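Local coordinates for protein catalase (Bacillus pumilus, PDB 4QOL) that breaks down hydrogen peroxide to water and oxygen at a heme iron and also gives phenolic substrates access to the heme for peroxidase-like reactions, at residues 73-82 against 204-212; 133-141 against 329-337. One frame throughout, in Å; residues are numbered along the deposited sequence.

Contact 1 (73-82 against 204-212); sequences MEKHTRAAFL and WVNKYGETK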
loop_
_atom_site.group_PDB
_atom_site.type_symbol
_atom_site.label_atom_id
_atom_site.label_comp_id
_atom_site.label_asym_id
_atom_site.label_seq_id
_atom_site.Cartn_x
_atom_site.Cartn_y
_atom_site.Cartn_z
ATOM N N MET A 73 -18.582 11.423 38.358
ATOM C CA MET A 73 -18.105 10.088 38.709
ATOM C C MET A 73 -16.780 10.173 39.416
ATOM O O MET A 73 -16.068 9.195 39.531
ATOM C CB MET A 73 -18.011 9.215 37.421
ATOM C CG MET A 73 -19.343 8.769 36.872
ATOM S SD MET A 73 -20.133 7.562 37.962
ATOM C CE MET A 73 -21.666 8.436 38.219
ATOM N N GLU A 74 -16.403 11.379 39.846
ATOM C CA GLU A 74 -15.067 11.592 40.404
ATOM C C GLU A 74 -14.750 10.713 41.612
ATOM O O GLU A 74 -13.590 10.546 41.968
ATOM C CB GLU A 74 -14.846 13.076 40.726
ATOM C CG GLU A 74 -15.474 13.537 42.036
ATOM C CD GLU A 74 -17.025 13.540 41.977
ATOM O OE1 GLU A 74 -17.573 13.564 40.852
ATOM O OE2 GLU A 74 -17.720 13.549 43.015
ATOM N N LYS A 75 -15.762 10.214 42.308
ATOM C CA LYS A 75 -15.490 9.329 43.458
ATOM C C LYS A 75 -14.818 8.061 42.993
ATOM O O LYS A 75 -14.078 7.416 43.740
ATOM C CB LYS A 75 -16.811 8.961 44.172
ATOM C CG LYS A 75 -17.456 10.062 45.008
ATOM C CD LYS A 75 -18.722 9.552 45.693
ATOM C CE LYS A 75 -19.183 10.469 46.831
ATOM N NZ LYS A 75 -19.150 11.940 46.565
ATOM N N HIS A 76 -15.080 7.689 41.719
ATOM C CA HIS A 76 -14.680 6.391 41.185
ATOM C C HIS A 76 -13.717 6.432 40.021
ATOM O O HIS A 76 -12.962 5.522 39.865
ATOM C CB HIS A 76 -15.887 5.599 40.724
ATOM C CG HIS A 76 -16.998 5.572 41.704
ATOM N ND1 HIS A 76 -16.865 4.987 42.941
ATOM C CD2 HIS A 76 -18.262 6.047 41.633
ATOM C CE1 HIS A 76 -18.003 5.123 43.603
ATOM N NE2 HIS A 76 -18.868 5.750 42.824
ATOM N N THR A 77 -13.680 7.543 39.306
ATOM C CA THR A 77 -12.691 7.734 38.248
ATOM C C THR A 77 -12.288 9.174 38.082
ATOM O O THR A 77 -13.102 10.069 38.198
ATOM C CB THR A 77 -13.248 7.241 36.885
ATOM O OG1 THR A 77 -12.260 7.456 35.859
ATOM C CG2 THR A 77 -14.569 7.887 36.526
ATOM N N ARG A 78 -11.000 9.374 37.824
ATOM C CA ARG A 78 -10.451 10.697 37.576
ATOM C C ARG A 78 -10.673 11.147 36.132
ATOM O O ARG A 78 -10.191 12.200 35.745
ATOM C CB ARG A 78 -8.932 10.783 37.926
ATOM C CG ARG A 78 -7.973 9.953 37.038
ATOM C CD ARG A 78 -6.474 10.059 37.402
ATOM N NE ARG A 78 -5.910 11.222 36.726
ATOM C CZ ARG A 78 -4.634 11.422 36.405
ATOM N NH1 ARG A 78 -3.707 10.515 36.648
ATOM N NH2 ARG A 78 -4.303 12.565 35.790
ATOM N N ALA A 79 -11.407 10.369 35.343
ATOM C CA ALA A 79 -11.636 10.722 33.935
ATOM C C ALA A 79 -12.207 12.132 33.841
ATOM O O ALA A 79 -13.272 12.457 34.395
ATOM C CB ALA A 79 -12.554 9.713 33.291
ATOM N N ALA A 80 -11.509 12.969 33.081
ATOM C CA ALA A 80 -11.888 14.369 32.976
ATOM C C ALA A 80 -13.305 14.552 32.420
ATOM O O ALA A 80 -14.077 15.379 32.949
ATOM C CB ALA A 80 -10.871 15.129 32.126
ATOM N N PHE A 81 -13.667 13.804 31.364
ATOM C CA PHE A 81 -14.976 14.005 30.758
ATOM C C PHE A 81 -16.144 13.622 31.670
ATOM O O PHE A 81 -17.292 14.002 31.390
ATOM C CB PHE A 81 -15.109 13.331 29.345
ATOM C CG PHE A 81 -15.452 11.857 29.381
ATOM C CD1 PHE A 81 -14.485 10.899 29.649
ATOM C CD2 PHE A 81 -16.742 11.432 29.107
ATOM C CE1 PHE A 81 -14.799 9.564 29.642
ATOM C CE2 PHE A 81 -17.058 10.086 29.046
ATOM C CZ PHE A 81 -16.083 9.154 29.358
ATOM N N LEU A 82 -15.874 12.896 32.753
ATOM C CA LEU A 82 -16.944 12.497 33.715
ATOM C C LEU A 82 -16.943 13.286 35.013
ATOM O O LEU A 82 -17.611 12.907 35.982
ATOM C CB LEU A 82 -16.847 10.997 34.008
ATOM C CG LEU A 82 -16.993 10.054 32.782
ATOM C CD1 LEU A 82 -16.795 8.591 33.169
ATOM C CD2 LEU A 82 -18.374 10.249 32.182
ATOM N N TRP A 204 -11.698 1.453 36.700
ATOM C CA TRP A 204 -11.810 2.877 36.947
ATOM C C TRP A 204 -10.894 3.196 38.097
ATOM O O TRP A 204 -10.902 2.496 39.103
ATOM C CB TRP A 204 -13.249 3.243 37.255
ATOM C CG TRP A 204 -14.040 3.650 36.105
ATOM C CD1 TRP A 204 -13.730 3.529 34.722
ATOM C CD2 TRP A 204 -15.323 4.248 36.156
ATOM N NE1 TRP A 204 -14.751 4.047 33.973
ATOM C CE2 TRP A 204 -15.754 4.466 34.808
ATOM C CE3 TRP A 204 -16.149 4.638 37.166
ATOM C CZ2 TRP A 204 -16.918 5.110 34.512
ATOM C CZ3 TRP A 204 -17.401 5.174 36.843
ATOM C CH2 TRP A 204 -17.749 5.415 35.528
ATOM N N VAL A 205 -10.058 4.214 37.934
ATOM C CA VAL A 205 -9.087 4.578 38.911
ATOM C C VAL A 205 -9.358 6.038 39.260
ATOM O O VAL A 205 -9.335 6.889 38.392
ATOM C CB VAL A 205 -7.625 4.424 38.415
ATOM C CG1 VAL A 205 -6.668 4.678 39.584
ATOM C CG2 VAL A 205 -7.414 3.033 37.824
ATOM N N ASN A 206 -9.530 6.314 40.558
ATOM C CA ASN A 206 -9.774 7.712 41.024
ATOM C C ASN A 206 -8.486 8.516 41.409
ATOM O O ASN A 206 -7.374 8.025 41.291
ATOM C CB ASN A 206 -10.817 7.721 42.136
ATOM C CG ASN A 206 -10.290 7.214 43.496
ATOM O OD1 ASN A 206 -9.111 6.987 43.707
ATOM N ND2 ASN A 206 -11.212 6.992 44.394
ATOM N N LYS A 207 -8.663 9.762 41.823
ATOM C CA LYS A 207 -7.500 10.612 42.089
ATOM C C LYS A 207 -6.645 10.105 43.268
ATOM O O LYS A 207 -5.535 10.543 43.437
ATOM C CB LYS A 207 -7.940 12.068 42.386
ATOM C CG LYS A 207 -8.647 12.268 43.718
ATOM C CD LYS A 207 -9.277 13.662 43.794
ATOM C CE LYS A 207 -9.997 13.961 45.074
ATOM N NZ LYS A 207 -10.385 15.398 45.337
ATOM N N TYR A 208 -7.206 9.237 44.099
ATOM C CA TYR A 208 -6.433 8.661 45.230
ATOM C C TYR A 208 -5.742 7.364 44.808
ATOM O O TYR A 208 -5.071 6.736 45.618
ATOM C CB TYR A 208 -7.365 8.376 46.388
ATOM C CG TYR A 208 -8.057 9.610 46.910
ATOM C CD1 TYR A 208 -7.326 10.615 47.513
ATOM C CD2 TYR A 208 -9.424 9.792 46.759
ATOM C CE1 TYR A 208 -7.967 11.743 48.006
ATOM C CE2 TYR A 208 -10.069 10.938 47.231
ATOM C CZ TYR A 208 -9.330 11.908 47.859
ATOM O OH TYR A 208 -9.931 13.051 48.338
ATOM N N GLY A 209 -5.947 6.927 43.578
ATOM C CA GLY A 209 -5.320 5.674 43.098
ATOM C C GLY A 209 -6.138 4.439 43.423
ATOM O O GLY A 209 -5.640 3.344 43.204
ATOM N N GLU A 210 -7.366 4.603 43.869
ATOM C CA GLU A 210 -8.252 3.502 44.206
ATOM C C GLU A 210 -8.931 3.010 42.945
ATOM O O GLU A 210 -9.371 3.833 42.138
ATOM C CB GLU A 210 -9.309 3.898 45.248
ATOM C CG GLU A 210 -8.687 4.348 46.567
ATOM C CD GLU A 210 -9.552 5.258 47.440
ATOM O OE1 GLU A 210 -10.625 5.817 47.036
ATOM O OE2 GLU A 210 -9.111 5.405 48.620
ATOM N N THR A 211 -8.990 1.698 42.810
ATOM C CA THR A 211 -9.525 1.033 41.587
ATOM C C THR A 211 -10.820 0.277 41.862
ATOM O O THR A 211 -10.950 -0.403 42.899
ATOM C CB THR A 211 -8.502 0.029 41.019
ATOM O OG1 THR A 211 -7.283 0.697 40.716
ATOM C CG2 THR A 211 -9.064 -0.647 39.712
ATOM N N LYS A 212 -11.793 0.412 40.940
ATOM C CA LYS A 212 -12.995 -0.415 40.930
ATOM C C LYS A 212 -13.099 -1.006 39.524
ATOM O O LYS A 212 -12.633 -0.418 38.545
ATOM C CB LYS A 212 -14.269 0.391 41.146
ATOM C CG LYS A 212 -14.294 1.198 42.411
ATOM C CD LYS A 212 -15.216 0.581 43.399
ATOM C CE LYS A 212 -15.256 1.450 44.638
ATOM N NZ LYS A 212 -15.424 0.557 45.802
HETATM O O HOH W 1 -11.020 11.045 40.893
HETATM O O HOH W 2 -12.141 4.068 41.953
#
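The methyl of Thr-77 lies over one face of the Trp-204 indole. Thr-77 CG2 lies 3.7 Å from the centroid of the Trp-204 six-membered ring, 12° off its normal, a CH-pi contact. Placing Thr-77 OG1 anti to the backbone N (chi1 179°) leaves CG2 for this face. The hydroxyl closes an ST turn with Ala-79 N and also bonds Gly-324 O. At the indole edge sit Met-73 SD, 3.8 Å from Trp-204 CZ3, a Met-aromatic contact, and His-76 CB. Leu-82 CD1 approaches Trp-204 CZ2 obliquely at 3.7 Å.

The Asn-206 amide is the second flat group. In its plane, ND2 donates almost straight to Lys-75 O at 3.0 Å and to Glu-210 OE1. Its OD1 accepts from Tyr-208 N, an Asx turn, and Glu-210 N, which arrive from opposite faces. These four bonds fix the amide's rotation. Nearby, Arg-78 N donates to Val-205 O at 3.0 Å. One water links Glu-74 O to Lys-207 N.

Here the loop between strands 60-69 and 88-96 packs on the hairpin formed by strands 202-205 and 211-220. Trp-204 also rests on Val-263 and Leu-265 of strand 258-267 and on Ile-325 of strand 325-327.

Contact 2 (133-141 against 329-337); sequences PIFFIRDAL and EDKLLQGRL. With HEM (protoporphyrin IX containing Fe), chain E.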
loop_
_atom_site.group_PDB
_atom_site.type_symbol
_atom_site.label_atom_id
_atom_site.label_comp_id
_atom_site.label_asym_id
_atom_site.label_seq_id
_atom_site.Cartn_x
_atom_site.Cartn_y
_atom_site.Cartn_z
ATOM N N PRO A 133 -24.340 -7.868 25.549
ATOM C CA PRO A 133 -23.385 -7.513 26.627
ATOM C C PRO A 133 -22.286 -8.520 26.950
ATOM O O PRO A 133 -21.430 -8.235 27.902
ATOM C CB PRO A 133 -24.285 -7.356 27.867
ATOM C CG PRO A 133 -25.348 -8.351 27.619
ATOM C CD PRO A 133 -25.628 -8.253 26.119
ATOM N N ILE A 134 -22.250 -9.614 26.215
ATOM C CA ILE A 134 -21.239 -10.659 26.337
ATOM C C ILE A 134 -20.680 -11.019 24.994
ATOM O O ILE A 134 -21.071 -10.467 23.981
ATOM C CB ILE A 134 -21.795 -11.909 27.009
ATOM C CG1 ILE A 134 -23.046 -12.377 26.291
ATOM C CG2 ILE A 134 -22.161 -11.623 28.446
ATOM C CD1 ILE A 134 -23.451 -13.722 26.707
ATOM N N PHE A 135 -19.735 -11.949 24.964
ATOM C CA PHE A 135 -19.174 -12.407 23.727
ATOM C C PHE A 135 -19.120 -13.930 23.632
ATOM O O PHE A 135 -19.317 -14.632 24.613
ATOM C CB PHE A 135 -17.762 -11.804 23.510
ATOM C CG PHE A 135 -17.447 -11.525 22.110
ATOM C CD1 PHE A 135 -18.194 -10.625 21.402
ATOM C CD2 PHE A 135 -16.394 -12.156 21.467
ATOM C CE1 PHE A 135 -17.964 -10.379 20.060
ATOM C CE2 PHE A 135 -16.107 -11.900 20.137
ATOM C CZ PHE A 135 -16.852 -10.967 19.444
ATOM N N PHE A 136 -18.778 -14.408 22.441
ATOM C CA PHE A 136 -18.753 -15.856 22.133
ATOM C C PHE A 136 -17.541 -16.582 22.742
ATOM O O PHE A 136 -17.583 -17.757 23.013
ATOM C CB PHE A 136 -18.599 -16.090 20.615
ATOM C CG PHE A 136 -19.619 -15.421 19.750
ATOM C CD1 PHE A 136 -19.391 -14.128 19.265
ATOM C CD2 PHE A 136 -20.738 -16.114 19.345
ATOM C CE1 PHE A 136 -20.272 -13.528 18.422
ATOM C CE2 PHE A 136 -21.645 -15.505 18.496
ATOM C CZ PHE A 136 -21.391 -14.210 18.030
ATOM N N ILE A 137 -16.466 -15.830 22.973
ATOM C CA ILE A 137 -15.148 -16.358 23.315
ATOM C C ILE A 137 -14.548 -15.449 24.379
ATOM O O ILE A 137 -15.056 -14.383 24.608
ATOM C CB ILE A 137 -14.192 -16.433 22.108
ATOM C CG1 ILE A 137 -14.054 -15.088 21.382
ATOM C CG2 ILE A 137 -14.620 -17.539 21.137
ATOM C CD1 ILE A 137 -12.898 -15.035 20.405
ATOM N N ARG A 138 -13.498 -15.933 25.049
ATOM C CA ARG A 138 -12.880 -15.181 26.151
ATOM C C ARG A 138 -11.371 -14.959 25.972
ATOM O O ARG A 138 -10.721 -14.503 26.921
ATOM C CB ARG A 138 -13.166 -15.895 27.495
ATOM C CG ARG A 138 -12.563 -17.287 27.539
ATOM C CD ARG A 138 -12.550 -17.920 28.943
ATOM N NE ARG A 138 -13.863 -18.103 29.448
ATOM C CZ ARG A 138 -14.484 -19.273 29.635
ATOM N NH1 ARG A 138 -14.008 -20.408 29.094
ATOM N NH2 ARG A 138 -15.652 -19.253 30.251
ATOM N N ASP A 139 -10.802 -15.332 24.808
ATOM C CA ASP A 139 -9.395 -15.165 24.565
ATOM C C ASP A 139 -9.233 -14.737 23.129
ATOM O O ASP A 139 -9.718 -15.384 22.223
ATOM C CB ASP A 139 -8.610 -16.488 24.855
ATOM C CG ASP A 139 -7.095 -16.280 24.879
ATOM O OD1 ASP A 139 -6.582 -15.664 23.917
ATOM O OD2 ASP A 139 -6.418 -16.644 25.882
ATOM N N ALA A 140 -8.530 -13.632 22.923
ATOM C CA ALA A 140 -8.311 -13.094 21.583
ATOM C C ALA A 140 -7.640 -14.033 20.596
ATOM O O ALA A 140 -7.832 -13.893 19.360
ATOM C CB ALA A 140 -7.506 -11.791 21.722
ATOM N N LEU A 141 -6.915 -15.050 21.091
ATOM C CA LEU A 141 -6.236 -15.969 20.232
ATOM C C LEU A 141 -7.263 -16.692 19.366
ATOM O O LEU A 141 -6.929 -17.149 18.273
ATOM C CB LEU A 141 -5.376 -16.978 21.007
ATOM C CG LEU A 141 -4.474 -17.901 20.229
ATOM C CD1 LEU A 141 -3.464 -17.178 19.378
ATOM C CD2 LEU A 141 -3.714 -18.781 21.225
ATOM N N GLU A 329 -7.761 -7.148 32.983
ATOM C CA GLU A 329 -7.054 -8.375 32.592
ATOM C C GLU A 329 -7.771 -9.319 31.604
ATOM O O GLU A 329 -7.179 -10.287 31.138
ATOM C CB GLU A 329 -6.660 -9.069 33.905
ATOM C CG GLU A 329 -7.842 -9.138 34.880
ATOM C CD GLU A 329 -8.066 -7.948 35.948
ATOM O OE1 GLU A 329 -7.879 -6.709 35.806
ATOM O OE2 GLU A 329 -8.583 -8.264 37.060
ATOM N N ASP A 330 -9.001 -8.997 31.238
ATOM C CA ASP A 330 -9.818 -9.792 30.318
ATOM C C ASP A 330 -8.969 -10.142 29.049
ATOM O O ASP A 330 -8.512 -9.223 28.401
ATOM C CB ASP A 330 -11.057 -8.932 30.038
ATOM C CG ASP A 330 -12.013 -9.504 28.947
ATOM O OD1 ASP A 330 -11.522 -10.075 27.975
ATOM O OD2 ASP A 330 -13.219 -9.174 29.005
ATOM N N LYS A 331 -8.817 -11.450 28.709
ATOM C CA LYS A 331 -7.827 -11.840 27.766
ATOM C C LYS A 331 -8.344 -11.561 26.314
ATOM O O LYS A 331 -7.554 -11.548 25.399
ATOM C CB LYS A 331 -7.472 -13.330 27.851
ATOM C CG LYS A 331 -6.842 -13.759 29.170
ATOM C CD LYS A 331 -6.503 -15.254 29.145
ATOM C CE LYS A 331 -6.211 -15.748 30.547
ATOM N NZ LYS A 331 -5.913 -17.189 30.493
ATOM N N LEU A 332 -9.656 -11.396 26.194
ATOM C CA LEU A 332 -10.283 -11.018 24.909
ATOM C C LEU A 332 -9.978 -9.516 24.677
ATOM O O LEU A 332 -9.390 -9.166 23.626
ATOM C CB LEU A 332 -11.780 -11.314 25.002
ATOM C CG LEU A 332 -12.493 -11.185 23.638
ATOM C CD1 LEU A 332 -12.127 -12.350 22.723
ATOM C CD2 LEU A 332 -13.958 -11.096 23.919
ATOM N N LEU A 333 -10.216 -8.700 25.696
ATOM C CA LEU A 333 -9.841 -7.248 25.646
ATOM C C LEU A 333 -8.352 -7.045 25.349
ATOM O O LEU A 333 -7.990 -6.208 24.516
ATOM C CB LEU A 333 -10.212 -6.566 26.922
ATOM C CG LEU A 333 -9.773 -5.105 27.083
ATOM C CD1 LEU A 333 -10.325 -4.220 25.986
ATOM C CD2 LEU A 333 -10.237 -4.602 28.478
ATOM N N GLN A 334 -7.514 -7.812 26.004
ATOM C CA GLN A 334 -6.098 -7.633 25.817
ATOM C C GLN A 334 -5.655 -7.674 24.341
ATOM O O GLN A 334 -4.845 -6.873 23.919
ATOM C CB GLN A 334 -5.297 -8.624 26.668
ATOM C CG GLN A 334 -5.479 -8.451 28.170
ATOM C CD GLN A 334 -4.590 -7.416 28.799
ATOM O OE1 GLN A 334 -3.382 -7.427 28.591
ATOM N NE2 GLN A 334 -5.165 -6.503 29.525
ATOM N N GLY A 335 -6.142 -8.642 23.598
ATOM C CA GLY A 335 -5.839 -8.727 22.196
ATOM C C GLY A 335 -6.365 -7.558 21.400
ATOM O O GLY A 335 -5.747 -7.135 20.409
ATOM N N ARG A 336 -7.557 -7.104 21.747
ATOM C CA ARG A 336 -8.179 -5.952 21.029
ATOM C C ARG A 336 -7.336 -4.755 21.120
ATOM O O ARG A 336 -7.252 -3.943 20.216
ATOM C CB ARG A 336 -9.589 -5.670 21.588
ATOM C CG ARG A 336 -10.608 -6.792 21.384
ATOM C CD ARG A 336 -11.966 -6.446 22.012
ATOM N NE ARG A 336 -12.644 -5.396 21.212
ATOM C CZ ARG A 336 -13.586 -4.588 21.655
ATOM N NH1 ARG A 336 -13.950 -4.662 22.887
ATOM N NH2 ARG A 336 -14.158 -3.701 20.858
ATOM N N LEU A 337 -6.678 -4.585 22.282
ATOM C CA LEU A 337 -5.841 -3.425 22.476
ATOM C C LEU A 337 -4.800 -3.300 21.337
ATOM O O LEU A 337 -4.452 -2.192 20.948
ATOM C CB LEU A 337 -5.059 -3.549 23.806
ATOM C CG LEU A 337 -5.900 -3.700 25.081
ATOM C CD1 LEU A 337 -5.021 -3.938 26.332
ATOM C CD2 LEU A 337 -6.777 -2.466 25.273
HETATM C CHA HEM E . -14.235 -3.693 14.496
HETATM C CHB HEM E . -11.002 -6.973 16.019
HETATM C CHC HEM E . -14.096 -8.175 19.731
HETATM C CHD HEM E . -16.853 -4.386 18.498
HETATM C C1A HEM E . -13.116 -4.507 14.575
HETATM C C2A HEM E . -12.033 -4.526 13.638
HETATM C C3A HEM E . -11.127 -5.445 14.071
HETATM C C4A HEM E . -11.638 -5.987 15.265
HETATM C CMA HEM E . -9.774 -5.838 13.554
HETATM C CAA HEM E . -11.937 -3.636 12.441
HETATM C CBA HEM E . -11.659 -2.221 12.991
HETATM C CGA HEM E . -11.353 -1.252 11.912
HETATM O O1A HEM E . -11.362 -0.037 12.198
HETATM O O2A HEM E . -10.991 -1.633 10.775
HETATM C C1B HEM E . -11.624 -7.571 17.151
HETATM C C2B HEM E . -11.000 -8.627 17.887
HETATM C C3B HEM E . -11.845 -8.987 18.905
HETATM C C4B HEM E . -13.008 -8.091 18.837
HETATM C CMB HEM E . -9.647 -9.208 17.567
HETATM C CAB HEM E . -11.663 -9.988 19.958
HETATM C CBB HEM E . -10.444 -10.485 20.180
HETATM C C1C HEM E . -15.120 -7.229 19.716
HETATM C C2C HEM E . -15.972 -7.011 20.775
HETATM C C3C HEM E . -16.762 -5.963 20.415
HETATM C C4C HEM E . -16.344 -5.473 19.156
HETATM C CMC HEM E . -16.036 -7.880 22.013
HETATM C CAC HEM E . -17.720 -5.322 21.251
HETATM C CBC HEM E . -17.534 -5.396 22.558
HETATM C C1D HEM E . -16.316 -3.923 17.287
HETATM C C2D HEM E . -16.932 -2.812 16.560
HETATM C C3D HEM E . -16.243 -2.619 15.431
HETATM C C4D HEM E . -15.181 -3.619 15.480
HETATM C CMD HEM E . -18.148 -2.088 17.057
HETATM C CAD HEM E . -16.479 -1.581 14.363
HETATM C CBD HEM E . -15.841 -0.274 14.884
HETATM C CGD HEM E . -16.132 0.731 13.809
HETATM O O1D HEM E . -17.237 1.262 13.827
HETATM O O2D HEM E . -15.283 1.024 12.924
HETATM N NA HEM E . -12.850 -5.405 15.613
HETATM N NB HEM E . -12.793 -7.309 17.765
HETATM N NC HEM E . -15.296 -6.248 18.764
HETATM N ND HEM E . -15.266 -4.386 16.618
HETATM FE FE HEM E . -14.083 -5.791 17.172
HETATM O O HOH W 3 -7.160 -18.297 27.926
#
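The irregular backbone around Asp-139 runs against the first turn of helix 331-348, with CA of Asp-139 4.3 Å from CA of Leu-332 and a weak hydrogen bond from Ala-140 N to Lys-331 O. Leu-332 carries the apolar part with its two methyls. Leu-332 CD1 sits between Ile-137 CG1, at 3.6 Å, and the heme vinyl carbon CBB. Leu-332 CD2 touches Phe-135 CD2 at 3.6 Å and lies close to Ile-137 O, a buried oxygen with no polar partner in the model. Phe-135 holds the heme methyl CMC over one ring face, and Phe-136 CD1 lies over the other.

Both segments line the heme pocket of the catalase fold. Asp-330 is the N-cap of the helix, and its OD1 takes Leu-333 N at 3.0 Å from above the carboxylate plane. One turn after Leu-332, Gly-335 has no side chain, which lets Ala-140 CB come to 3.5 Å from Gly-335 CA. The Arg-336 guanidinium lies with one face over heme C2C. Arg-336 NH2 bonds Tyr-340 OH, consistent with the arginine-tyrosine pair on the proximal side of heme catalases.

At the border with the second subunit, Asp-139 OD1 closes an Asx turn on Leu-141 N and meets Ser-23 of the second subunit. One water joins Asp-139 OD2 to Lys-331 NZ, which also bonds His-28 O of that subunit.

From the N terminus, the chain leaves strand 60-69 and reaches 73-82, the first half of contact 1. It then passes through strands 88-96, 113-120 and 123-130 to 133-141, the first half of contact 2. Segment 204-212 closes contact 1 over 121 residues. Segment 329-337 closes contact 2 over 187. The segments alternate, so the two closures cross and neither nests in the other. Contact 1 ties two parts of the antiparallel sheet together far from the chain centre. Contact 2 lies deeper, at the heme. Their centres are about 24 Å apart and their nearest atoms about 7 Å. Strand 325-327, paired with 202-205, leads into helix 331-348 and connects them.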